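Local coordinates for polysaccharide biosynthesis protein CapD (Bacillus thuringiensis HD-771, PDB 6BWC) that belongs to the short-chain dehydrogenase/reductase superfamily, binds NADP and UDP-N-acetylglucosamine, and probably acts as a sugar-nucleotide dehydratase early in CMP-pseudaminic acid biosynthesis, at residues 151-155 with 294-298; 169-173 with 202-207; 225-230 with 287-293. The protein carries 2 engineered substitutions. All blocks are in the same frame, centred on the assembly; numbering follows the deposited sequence.

Contact 2 lies at the NADP and UD1 pocket of the Rossmann-type fold. Contact 3, its centre 15 Å away, touches it where Met205 CE meets Leu229 CD2 at 3.5 Å, though its Ile228 side chain is about 10 Å from either ligand. Contact 3 extends the large mixed sheet beyond strand 163-169, whose last residue, Phe169, opens contact 2. Contact 1 is peripheral: its centre lies 17 Å from that of contact 3 and 26 Å from that of contact 2, and residues 294-298 directly follow strand 290-293. Residues 169-207 come before 225-293, and both fall between the two halves of contact 1. The series thus runs from the pocket to a surface beside a second subunit.

Contact 1. Residues 151-155 with 294-298; sequences TSAEY and PSPLK
Tyr155 CG lies trans to the backbone N (chi1 -173°), while Leu297, at chi1 -64° and with an extended chi2, carries its CD1 branch back to the helix; the two side chains meet at a slant. Leu297 CB lies 4.2 Å from the centroid of the Tyr155 ring and 22° off its normal, a CH-pi contact over one face but displaced toward the rim. The CD1 branch of Leu297 reaches past the ring to the helix itself, 3.9 Å from Tyr155 CB and also 3.9 Å from Ser152 N. One turn earlier, Thr151 directs its methyl CG2 at the loop, 3.8 Å from Pro296 CD, and the hydroxyl of Ser295 lies beside the same methyl. Thr151 OG1 turns back along helix 138-156 to a hydrogen bond with Glu147 O. The pairing therefore ties the last turns of that helix to the loop after strand 290-293. Tyr96 of the second subunit packs on both Ser152 and Leu297, which places the contact beside a subunit boundary. Between 151-155 and 294-298 themselves, the contact rests on apolar packing and the CH-pi contact, with no hydrogen bond across it.

Contact 2. Residues 169-173 with 202-207; sequences FGNVM and RFMMTL. With UD1 (uridine-diphosphate-N-acetylglucosamine), chain O.
A thioether sulfur takes a hydrogen bond from a backbone amide here: Gly170 N points at Met205 SD, 3.5 Å away, in a weak bond with an angle of 149° at the hydrogen. Strand 171-172 pairs in parallel with 202-205 in a small three-stranded mixed sheet of this Rossmann-type protein, Asn171 with Met204 and Val172 with Met205. The parallel register follows from three bonds: Asn171 N to Phe203 O, Met205 N to Asn171 O at 3.0 Å, and Met173 N to Met205 O. Met205 takes the crowded position at chi1 (71°), between its backbone N and carbonyl carbon, which sets the sulfur beside Phe169. This Met-aromatic contact is oblique, with Met205 SD 4.7 Å from the Phe169 ring centroid. On the face of Asn171 and Met204, Met204 is crossed at about a right angle by Met173 from just past the strand, Met173 CE resting 3.7 Å from Met204 CB. Both ligands meet strand 171-172: Val172 N is hydrogen-bonded to O7N of the NADP, while the amide of Asn171 serves the sugar nucleotide twice. Asn171 OD1 accepts from UD1 O6' at 2.6 Å. Asn171 ND2 donates to UD1 O2B, 2.7 Å away. Arg202 adds a second grip on that phosphate oxygen, its NE lying 2.8 Å from UD1 O2B at the guanidinium edge, in plane, while UD1 O3B of the ribose lies over one guanidinium face.

Contact 3. Residues 225-230 with 287-293; sequences ETFILK and LPDMFII
Ile293 O accepts from Thr226 N at 2.8 Å, in the carbonyl plane; a water that is hydrogen-bonded to Thr226 OG1 may add a long bond of 3.3 Å to Ile293 O. In return, Ile293 N donates to Thr226 O, closing one hydrogen-bonded pair. Ile228 and Phe291 form the next, Phe291 N donating to Ile228 O at 2.7 Å. Between them, Phe227 faces Ile292 as a non-hydrogen-bonded pair. Strand directions 159° apart confirm an antiparallel arrangement. The pair extends the Rossmann-type sheet: strand 226-229 runs parallel to 163-169 on its other side, and 290-293 adds the antiparallel neighbour. One face carries Phe227, Leu229, Met290 and Ile292, and packs in part on helix 207-220. There Met290 SD makes a Met-aromatic contact at the edge of the Phe227 ring, near its plane, 3.5 Å from Phe227 CD2, while Ile292 lies alongside the same ring with CD1 at CE2. On the face of Thr226, Ile228, Phe291 and Ile293, the CD1 methyls of Ile228 and Ile293 meet at 3.6 Å. Past the strand end, Lys230 N donates to Asp289 O from above the carbonyl plane. The Lys230 chain crosses Phe291 at about a right angle and sets NZ 4.5 Å from the ring centroid, an off-centre cation-pi contact (29° off the normal). NZ also makes a salt bridge with Glu286 and a weak hydrogen bond to Leu287 O.

Contact 1. Residues 151-155 with 294-298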
loop_
_atom_site.group_PDB
_atom_site.type_symbol
_atom_site.label_atom_id
_atom_site.label_comp_id
_atom_site.label_asym_id
_atom_site.label_seq_id
_atom_site.Cartn_x
_atom_site.Cartn_y
_atom_site.Cartn_z
ATOM N N THR C 151 -14.911 3.138 20.954
ATOM C CA THR C 151 -14.740 3.944 22.171
ATOM C C THR C 151 -13.536 4.878 22.099
ATOM O O THR C 151 -13.627 6.038 22.516
ATOM C CB THR C 151 -14.535 3.076 23.426
ATOM O OG1 THR C 151 -15.323 1.882 23.346
ATOM C CG2 THR C 151 -14.920 3.851 24.662
ATOM N N SER C 152 -12.422 4.355 21.583
ATOM C CA SER C 152 -11.208 5.153 21.332
ATOM C C SER C 152 -11.390 6.358 20.386
ATOM O O SER C 152 -10.938 7.463 20.673
ATOM C CB SER C 152 -10.107 4.276 20.772
ATOM O OG SER C 152 -8.889 4.987 20.823
ATOM N N ALA C 153 -12.040 6.126 19.253
ATOM C CA ALA C 153 -12.447 7.199 18.362
ATOM C C ALA C 153 -13.081 8.360 19.133
ATOM O O ALA C 153 -12.668 9.507 18.965
ATOM C CB ALA C 153 -13.413 6.674 17.323
ATOM N N GLU C 154 -14.052 8.037 19.992
ATOM C CA GLU C 154 -14.838 9.013 20.750
ATOM C C GLU C 154 -13.963 9.760 21.727
ATOM O O GLU C 154 -13.954 10.983 21.724
ATOM C CB GLU C 154 -15.980 8.305 21.501
ATOM C CG GLU C 154 -16.963 9.191 22.260
ATOM C CD GLU C 154 -17.724 10.164 21.376
ATOM O OE1 GLU C 154 -17.943 9.864 20.176
ATOM O OE2 GLU C 154 -18.103 11.246 21.881
ATOM N N TYR C 155 -13.218 9.014 22.541
ATOM C CA TYR C 155 -12.301 9.584 23.553
ATOM C C TYR C 155 -11.331 10.627 23.003
ATOM O O TYR C 155 -11.070 11.635 23.659
ATOM C CB TYR C 155 -11.490 8.467 24.215
ATOM C CG TYR C 155 -10.648 8.904 25.388
ATOM C CD1 TYR C 155 -9.261 8.704 25.408
ATOM C CD2 TYR C 155 -11.226 9.532 26.487
ATOM C CE1 TYR C 155 -8.482 9.108 26.504
ATOM C CE2 TYR C 155 -10.463 9.932 27.586
ATOM C CZ TYR C 155 -9.097 9.718 27.597
ATOM O OH TYR C 155 -8.371 10.116 28.699
ATOM N N PRO C 294 -21.907 3.112 29.806
ATOM C CA PRO C 294 -21.104 4.246 29.352
ATOM C C PRO C 294 -19.660 3.893 28.907
ATOM O O PRO C 294 -19.233 2.725 28.938
ATOM C CB PRO C 294 -21.071 5.142 30.598
ATOM C CG PRO C 294 -21.144 4.174 31.718
ATOM C CD PRO C 294 -22.194 3.216 31.246
ATOM N N SER C 295 -18.922 4.929 28.516
ATOM C CA SER C 295 -17.553 4.793 28.046
ATOM C C SER C 295 -16.601 4.381 29.166
ATOM O O SER C 295 -16.505 5.083 30.172
ATOM C CB SER C 295 -17.086 6.115 27.461
ATOM O OG SER C 295 -15.873 5.952 26.767
ATOM N N PRO C 296 -15.882 3.250 28.990
ATOM C CA PRO C 296 -14.867 2.880 29.972
ATOM C C PRO C 296 -13.635 3.783 30.030
ATOM O O PRO C 296 -12.863 3.626 30.951
ATOM C CB PRO C 296 -14.432 1.465 29.538
ATOM C CG PRO C 296 -15.444 0.990 28.571
ATOM C CD PRO C 296 -16.016 2.220 27.938
ATOM N N LEU C 297 -13.437 4.692 29.070
ATOM C CA LEU C 297 -12.201 5.486 28.967
ATOM C C LEU C 297 -12.268 6.840 29.678
ATOM O O LEU C 297 -11.254 7.303 30.214
ATOM C CB LEU C 297 -11.810 5.684 27.490
ATOM C CG LEU C 297 -11.443 4.413 26.699
ATOM C CD1 LEU C 297 -11.156 4.749 25.236
ATOM C CD2 LEU C 297 -10.263 3.682 27.338
ATOM N N LYS C 298 -13.444 7.472 29.680
ATOM C CA LYS C 298 -13.653 8.726 30.436
ATOM C C LYS C 298 -14.416 8.479 31.757
ATOM O O LYS C 298 -14.379 9.299 32.679
ATOM C CB LYS C 298 -14.368 9.769 29.569
ATOM C CG LYS C 298 -15.693 9.297 28.980
ATOM C CD LYS C 298 -16.720 10.417 28.900
ATOM C CE LYS C 298 -17.402 10.655 30.249
ATOM N NZ LYS C 298 -18.363 11.794 30.188
#

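Contact 2. Residues 169-173 with 202-207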
loop_
_atom_site.group_PDB
_atom_site.type_symbol
_atom_site.label_atom_id
_atom_site.label_comp_id
_atom_site.label_asym_id
_atom_site.label_seq_id
_atom_site.Cartn_x
_atom_site.Cartn_y
_atom_site.Cartn_z
ATOM N N PHE C 169 -26.158 -6.846 19.873
ATOM C CA PHE C 169 -27.269 -7.748 19.544
ATOM C C PHE C 169 -27.087 -9.147 20.138
ATOM O O PHE C 169 -25.961 -9.587 20.434
ATOM C CB PHE C 169 -27.384 -7.958 18.007
ATOM C CG PHE C 169 -27.678 -6.720 17.182
ATOM C CD1 PHE C 169 -27.251 -6.674 15.860
ATOM C CD2 PHE C 169 -28.388 -5.637 17.677
ATOM C CE1 PHE C 169 -27.518 -5.580 15.051
ATOM C CE2 PHE C 169 -28.660 -4.538 16.870
ATOM C CZ PHE C 169 -28.215 -4.506 15.555
ATOM N N GLY C 170 -28.204 -9.859 20.242
ATOM C CA GLY C 170 -28.183 -11.319 20.318
ATOM C C GLY C 170 -28.819 -11.897 19.082
ATOM O O GLY C 170 -29.189 -11.170 18.180
ATOM N N ASN C 171 -28.960 -13.213 19.050
ATOM C CA ASN C 171 -29.297 -13.901 17.814
ATOM C C ASN C 171 -30.522 -13.299 17.198
ATOM O O ASN C 171 -31.570 -13.339 17.795
ATOM C CB ASN C 171 -29.519 -15.400 18.043
ATOM C CG ASN C 171 -28.267 -16.095 18.513
ATOM O OD1 ASN C 171 -27.636 -15.657 19.479
ATOM N ND2 ASN C 171 -27.890 -17.163 17.837
ATOM N N VAL C 172 -30.382 -12.742 16.002
ATOM C CA VAL C 172 -31.489 -12.061 15.327
ATOM C C VAL C 172 -32.233 -13.078 14.498
ATOM O O VAL C 172 -31.694 -13.593 13.534
ATOM C CB VAL C 172 -31.013 -10.890 14.451
ATOM C CG1 VAL C 172 -32.210 -10.088 13.940
ATOM C CG2 VAL C 172 -30.087 -9.986 15.261
ATOM N N MET C 173 -33.491 -13.319 14.858
ATOM C CA MET C 173 -34.251 -14.471 14.337
ATOM C C MET C 173 -34.635 -14.407 12.844
ATOM O O MET C 173 -35.263 -13.444 12.370
ATOM C CB MET C 173 -35.512 -14.683 15.151
ATOM C CG MET C 173 -35.245 -14.755 16.624
ATOM S SD MET C 173 -36.594 -15.533 17.509
ATOM C CE MET C 173 -36.465 -14.498 18.971
ATOM N N ARG C 202 -29.262 -19.362 24.308
ATOM C CA ARG C 202 -28.914 -18.153 23.550
ATOM C C ARG C 202 -29.884 -17.007 23.822
ATOM O O ARG C 202 -31.102 -17.230 23.855
ATOM C CB ARG C 202 -28.952 -18.456 22.039
ATOM C CG ARG C 202 -27.813 -19.299 21.441
ATOM C CD ARG C 202 -26.555 -18.477 21.201
ATOM N NE ARG C 202 -25.500 -19.255 20.539
ATOM C CZ ARG C 202 -24.600 -20.028 21.153
ATOM N NH1 ARG C 202 -24.587 -20.167 22.474
ATOM N NH2 ARG C 202 -23.701 -20.682 20.432
ATOM N N PHE C 203 -29.366 -15.786 23.989
ATOM C CA PHE C 203 -30.216 -14.574 23.939
ATOM C C PHE C 203 -30.663 -14.350 22.500
ATOM O O PHE C 203 -29.821 -14.330 21.612
ATOM C CB PHE C 203 -29.454 -13.332 24.394
ATOM C CG PHE C 203 -29.330 -13.192 25.881
ATOM C CD1 PHE C 203 -28.133 -13.462 26.532
ATOM C CD2 PHE C 203 -30.412 -12.757 26.637
ATOM C CE1 PHE C 203 -28.024 -13.316 27.907
ATOM C CE2 PHE C 203 -30.307 -12.609 28.012
ATOM C CZ PHE C 203 -29.113 -12.882 28.643
ATOM N N MET C 204 -31.960 -14.178 22.265
ATOM C CA MET C 204 -32.496 -13.989 20.910
ATOM C C MET C 204 -33.491 -12.808 20.823
ATOM O O MET C 204 -34.354 -12.647 21.698
ATOM C CB MET C 204 -33.151 -15.288 20.383
ATOM C CG MET C 204 -32.259 -16.533 20.495
ATOM S SD MET C 204 -32.577 -18.019 19.500
ATOM C CE MET C 204 -32.701 -17.390 17.852
ATOM N N MET C 205 -33.353 -11.996 19.763
ATOM C CA MET C 205 -34.174 -10.802 19.529
ATOM C C MET C 205 -34.855 -10.879 18.156
ATOM O O MET C 205 -34.439 -11.641 17.293
ATOM C CB MET C 205 -33.332 -9.515 19.683
ATOM C CG MET C 205 -32.312 -9.250 18.592
ATOM S SD MET C 205 -30.971 -8.094 19.019
ATOM C CE MET C 205 -31.948 -6.655 19.470
ATOM N N THR C 206 -35.935 -10.119 17.983
ATOM C CA THR C 206 -36.621 -9.978 16.682
ATOM C C THR C 206 -35.863 -9.010 15.713
ATOM O O THR C 206 -34.960 -8.249 16.096
ATOM C CB THR C 206 -38.115 -9.529 16.849
ATOM O OG1 THR C 206 -38.199 -8.176 17.315
ATOM C CG2 THR C 206 -38.898 -10.464 17.812
ATOM N N LEU C 207 -36.226 -9.052 14.447
ATOM C CA LEU C 207 -35.631 -8.144 13.484
ATOM C C LEU C 207 -35.954 -6.715 13.857
ATOM O O LEU C 207 -35.084 -5.867 13.749
ATOM C CB LEU C 207 -36.158 -8.467 12.095
ATOM C CG LEU C 207 -35.661 -7.698 10.884
ATOM C CD1 LEU C 207 -34.149 -7.581 10.878
ATOM C CD2 LEU C 207 -36.136 -8.414 9.624
HETATM C "C1'" UD1 O . -25.436 -15.496 15.761
HETATM C "C2'" UD1 O . -24.679 -14.524 14.871
HETATM C "C3'" UD1 O . -23.444 -13.963 15.574
HETATM C "C4'" UD1 O . -23.767 -13.446 16.973
HETATM C "C5'" UD1 O . -24.734 -14.365 17.745
HETATM C "C6'" UD1 O . -25.290 -13.627 18.969
HETATM C "C7'" UD1 O . -25.085 -15.313 12.575
HETATM C "C8'" UD1 O . -24.591 -16.240 11.482
HETATM N "N2'" UD1 O . -24.281 -15.170 13.634
HETATM O "O1'" UD1 O . -24.577 -16.554 16.157
HETATM O "O3'" UD1 O . -22.882 -12.919 14.754
HETATM O "O4'" UD1 O . -22.582 -13.285 17.731
HETATM O "O5'" UD1 O . -25.828 -14.827 16.925
HETATM O "O6'" UD1 O . -25.427 -14.499 20.095
HETATM O "O7'" UD1 O . -26.193 -14.787 12.484
HETATM N N1 UD1 O . -26.676 -24.775 15.395
HETATM C C2 UD1 O . -27.063 -26.127 15.146
HETATM N N3 UD1 O . -26.877 -26.657 13.926
HETATM C C4 UD1 O . -26.330 -25.945 12.921
HETATM C C5 UD1 O . -25.960 -24.638 13.114
HETATM C C6 UD1 O . -26.157 -24.061 14.360
HETATM O O2 UD1 O . -27.555 -26.840 16.039
HETATM O O4 UD1 O . -26.169 -26.438 11.793
HETATM C C1B UD1 O . -26.841 -24.161 16.730
HETATM C C2B UD1 O . -25.623 -23.401 17.260
HETATM O "O2'" UD1 O . -24.720 -24.246 17.960
HETATM C C3B UD1 O . -26.219 -22.304 18.120
HETATM C C4B UD1 O . -27.548 -22.050 17.442
HETATM O O4B UD1 O . -27.852 -23.189 16.638
HETATM O O3B UD1 O . -26.485 -22.678 19.476
HETATM C C5B UD1 O . -27.551 -20.807 16.566
HETATM O O5B UD1 O . -26.634 -20.863 15.463
HETATM P PA UD1 O . -26.695 -19.600 14.472
HETATM O O1A UD1 O . -25.955 -19.835 13.178
HETATM O O2A UD1 O . -28.122 -19.054 14.360
HETATM O O3A UD1 O . -26.097 -18.349 15.299
HETATM P PB UD1 O . -24.950 -18.131 16.421
HETATM O O1B UD1 O . -23.697 -18.886 16.027
HETATM O O2B UD1 O . -25.425 -18.288 17.860
#

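Contact 3. Residues 225-230 with 287-293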
loop_
_atom_site.group_PDB
_atom_site.type_symbol
_atom_site.label_atom_id
_atom_site.label_comp_id
_atom_site.label_asym_id
_atom_site.label_seq_id
_atom_site.Cartn_x
_atom_site.Cartn_y
_atom_site.Cartn_z
ATOM N N GLU C 225 -21.197 5.313 24.240
ATOM C CA GLU C 225 -22.027 4.396 25.025
ATOM C C GLU C 225 -22.271 3.132 24.252
ATOM O O GLU C 225 -21.909 3.035 23.067
ATOM C CB GLU C 225 -23.335 5.026 25.503
ATOM C CG GLU C 225 -24.172 5.749 24.479
ATOM C CD GLU C 225 -24.585 7.120 24.968
ATOM O OE1 GLU C 225 -24.292 8.102 24.255
ATOM O OE2 GLU C 225 -25.172 7.229 26.079
ATOM N N THR C 226 -22.833 2.146 24.954
ATOM C CA THR C 226 -23.179 0.847 24.378
ATOM C C THR C 226 -24.597 0.475 24.811
ATOM O O THR C 226 -24.836 0.263 25.985
ATOM C CB THR C 226 -22.143 -0.238 24.785
ATOM O OG1 THR C 226 -20.846 0.130 24.287
ATOM C CG2 THR C 226 -22.523 -1.624 24.230
ATOM N N PHE C 227 -25.530 0.412 23.870
ATOM C CA PHE C 227 -26.904 -0.014 24.172
ATOM C C PHE C 227 -27.121 -1.545 24.022
ATOM O O PHE C 227 -26.764 -2.123 22.996
ATOM C CB PHE C 227 -27.880 0.719 23.254
ATOM C CG PHE C 227 -27.892 2.210 23.434
ATOM C CD1 PHE C 227 -27.007 3.013 22.755
ATOM C CD2 PHE C 227 -28.816 2.810 24.263
ATOM C CE1 PHE C 227 -27.042 4.393 22.910
ATOM C CE2 PHE C 227 -28.842 4.180 24.441
ATOM C CZ PHE C 227 -27.954 4.977 23.757
ATOM N N ILE C 228 -27.700 -2.191 25.037
ATOM C CA ILE C 228 -28.099 -3.612 24.946
ATOM C C ILE C 228 -29.545 -3.800 25.405
ATOM O O ILE C 228 -29.985 -3.241 26.402
ATOM C CB ILE C 228 -27.227 -4.570 25.791
ATOM C CG1 ILE C 228 -25.747 -4.216 25.695
ATOM C CG2 ILE C 228 -27.479 -6.027 25.388
ATOM C CD1 ILE C 228 -25.276 -3.316 26.813
ATOM N N LEU C 229 -30.252 -4.649 24.678
ATOM C CA LEU C 229 -31.681 -4.810 24.828
ATOM C C LEU C 229 -31.932 -5.954 25.778
ATOM O O LEU C 229 -31.184 -6.927 25.764
ATOM C CB LEU C 229 -32.272 -5.121 23.459
ATOM C CG LEU C 229 -33.758 -4.852 23.243
ATOM C CD1 LEU C 229 -34.108 -3.359 23.357
ATOM C CD2 LEU C 229 -34.165 -5.400 21.870
ATOM N N LYS C 230 -32.963 -5.843 26.616
ATOM C CA LYS C 230 -33.323 -6.951 27.514
ATOM C C LYS C 230 -33.931 -7.979 26.585
ATOM O O LYS C 230 -34.934 -7.704 25.940
ATOM C CB LYS C 230 -34.343 -6.566 28.587
ATOM C CG LYS C 230 -34.100 -5.261 29.325
ATOM C CD LYS C 230 -33.880 -5.424 30.826
ATOM C CE LYS C 230 -34.508 -4.257 31.573
ATOM N NZ LYS C 230 -33.788 -3.862 32.798
ATOM N N LEU C 287 -32.744 1.003 31.787
ATOM C CA LEU C 287 -34.015 1.591 31.373
ATOM C C LEU C 287 -35.023 0.432 31.384
ATOM O O LEU C 287 -34.625 -0.752 31.516
ATOM C CB LEU C 287 -33.906 2.202 29.960
ATOM C CG LEU C 287 -33.108 3.506 29.786
ATOM C CD1 LEU C 287 -32.806 3.749 28.310
ATOM C CD2 LEU C 287 -33.828 4.718 30.375
ATOM N N PRO C 288 -36.324 0.755 31.263
ATOM C CA PRO C 288 -37.323 -0.293 31.140
ATOM C C PRO C 288 -36.876 -1.496 30.275
ATOM O O PRO C 288 -36.774 -2.606 30.789
ATOM C CB PRO C 288 -38.526 0.454 30.513
ATOM C CG PRO C 288 -38.281 1.928 30.721
ATOM C CD PRO C 288 -36.974 2.065 31.460
ATOM N N ASP C 289 -36.559 -1.245 29.004
ATOM C CA ASP C 289 -36.326 -2.298 28.002
ATOM C C ASP C 289 -34.875 -2.487 27.530
ATOM O O ASP C 289 -34.617 -3.276 26.624
ATOM C CB ASP C 289 -37.219 -2.009 26.795
ATOM C CG ASP C 289 -38.648 -2.465 27.010
ATOM O OD1 ASP C 289 -39.557 -1.741 26.544
ATOM O OD2 ASP C 289 -38.857 -3.550 27.619
ATOM N N MET C 290 -33.932 -1.842 28.214
ATOM C CA MET C 290 -32.600 -1.580 27.673
ATOM C C MET C 290 -31.563 -1.265 28.767
ATOM O O MET C 290 -31.900 -0.641 29.765
ATOM C CB MET C 290 -32.757 -0.374 26.764
ATOM C CG MET C 290 -31.515 0.149 26.084
ATOM S SD MET C 290 -32.011 1.604 25.174
ATOM C CE MET C 290 -32.992 0.836 23.875
ATOM N N PHE C 291 -30.316 -1.712 28.588
ATOM C CA PHE C 291 -29.186 -1.235 29.416
ATOM C C PHE C 291 -28.330 -0.299 28.581
ATOM O O PHE C 291 -28.228 -0.468 27.377
ATOM C CB PHE C 291 -28.275 -2.357 29.920
ATOM C CG PHE C 291 -28.972 -3.427 30.720
ATOM C CD1 PHE C 291 -29.027 -3.358 32.111
ATOM C CD2 PHE C 291 -29.516 -4.553 30.085
ATOM C CE1 PHE C 291 -29.628 -4.371 32.846
ATOM C CE2 PHE C 291 -30.129 -5.563 30.820
ATOM C CZ PHE C 291 -30.192 -5.466 32.203
ATOM N N ILE C 292 -27.720 0.675 29.247
ATOM C CA ILE C 292 -26.771 1.593 28.646
ATOM C C ILE C 292 -25.479 1.476 29.438
ATOM O O ILE C 292 -25.461 1.793 30.619
ATOM C CB ILE C 292 -27.288 3.051 28.689
ATOM C CG1 ILE C 292 -28.603 3.141 27.896
ATOM C CG2 ILE C 292 -26.241 4.030 28.134
ATOM C CD1 ILE C 292 -29.284 4.501 27.861
ATOM N N ILE C 293 -24.417 0.995 28.802
ATOM C CA ILE C 293 -23.089 1.001 29.405
ATOM C C ILE C 293 -22.413 2.264 28.903
ATOM O O ILE C 293 -22.359 2.483 27.704
ATOM C CB ILE C 293 -22.236 -0.228 29.006
ATOM C CG1 ILE C 293 -23.031 -1.538 29.166
ATOM C CG2 ILE C 293 -20.958 -0.290 29.839
ATOM C CD1 ILE C 293 -22.248 -2.785 28.770
HETATM O O HOH W 1 -19.585 1.697 26.107
#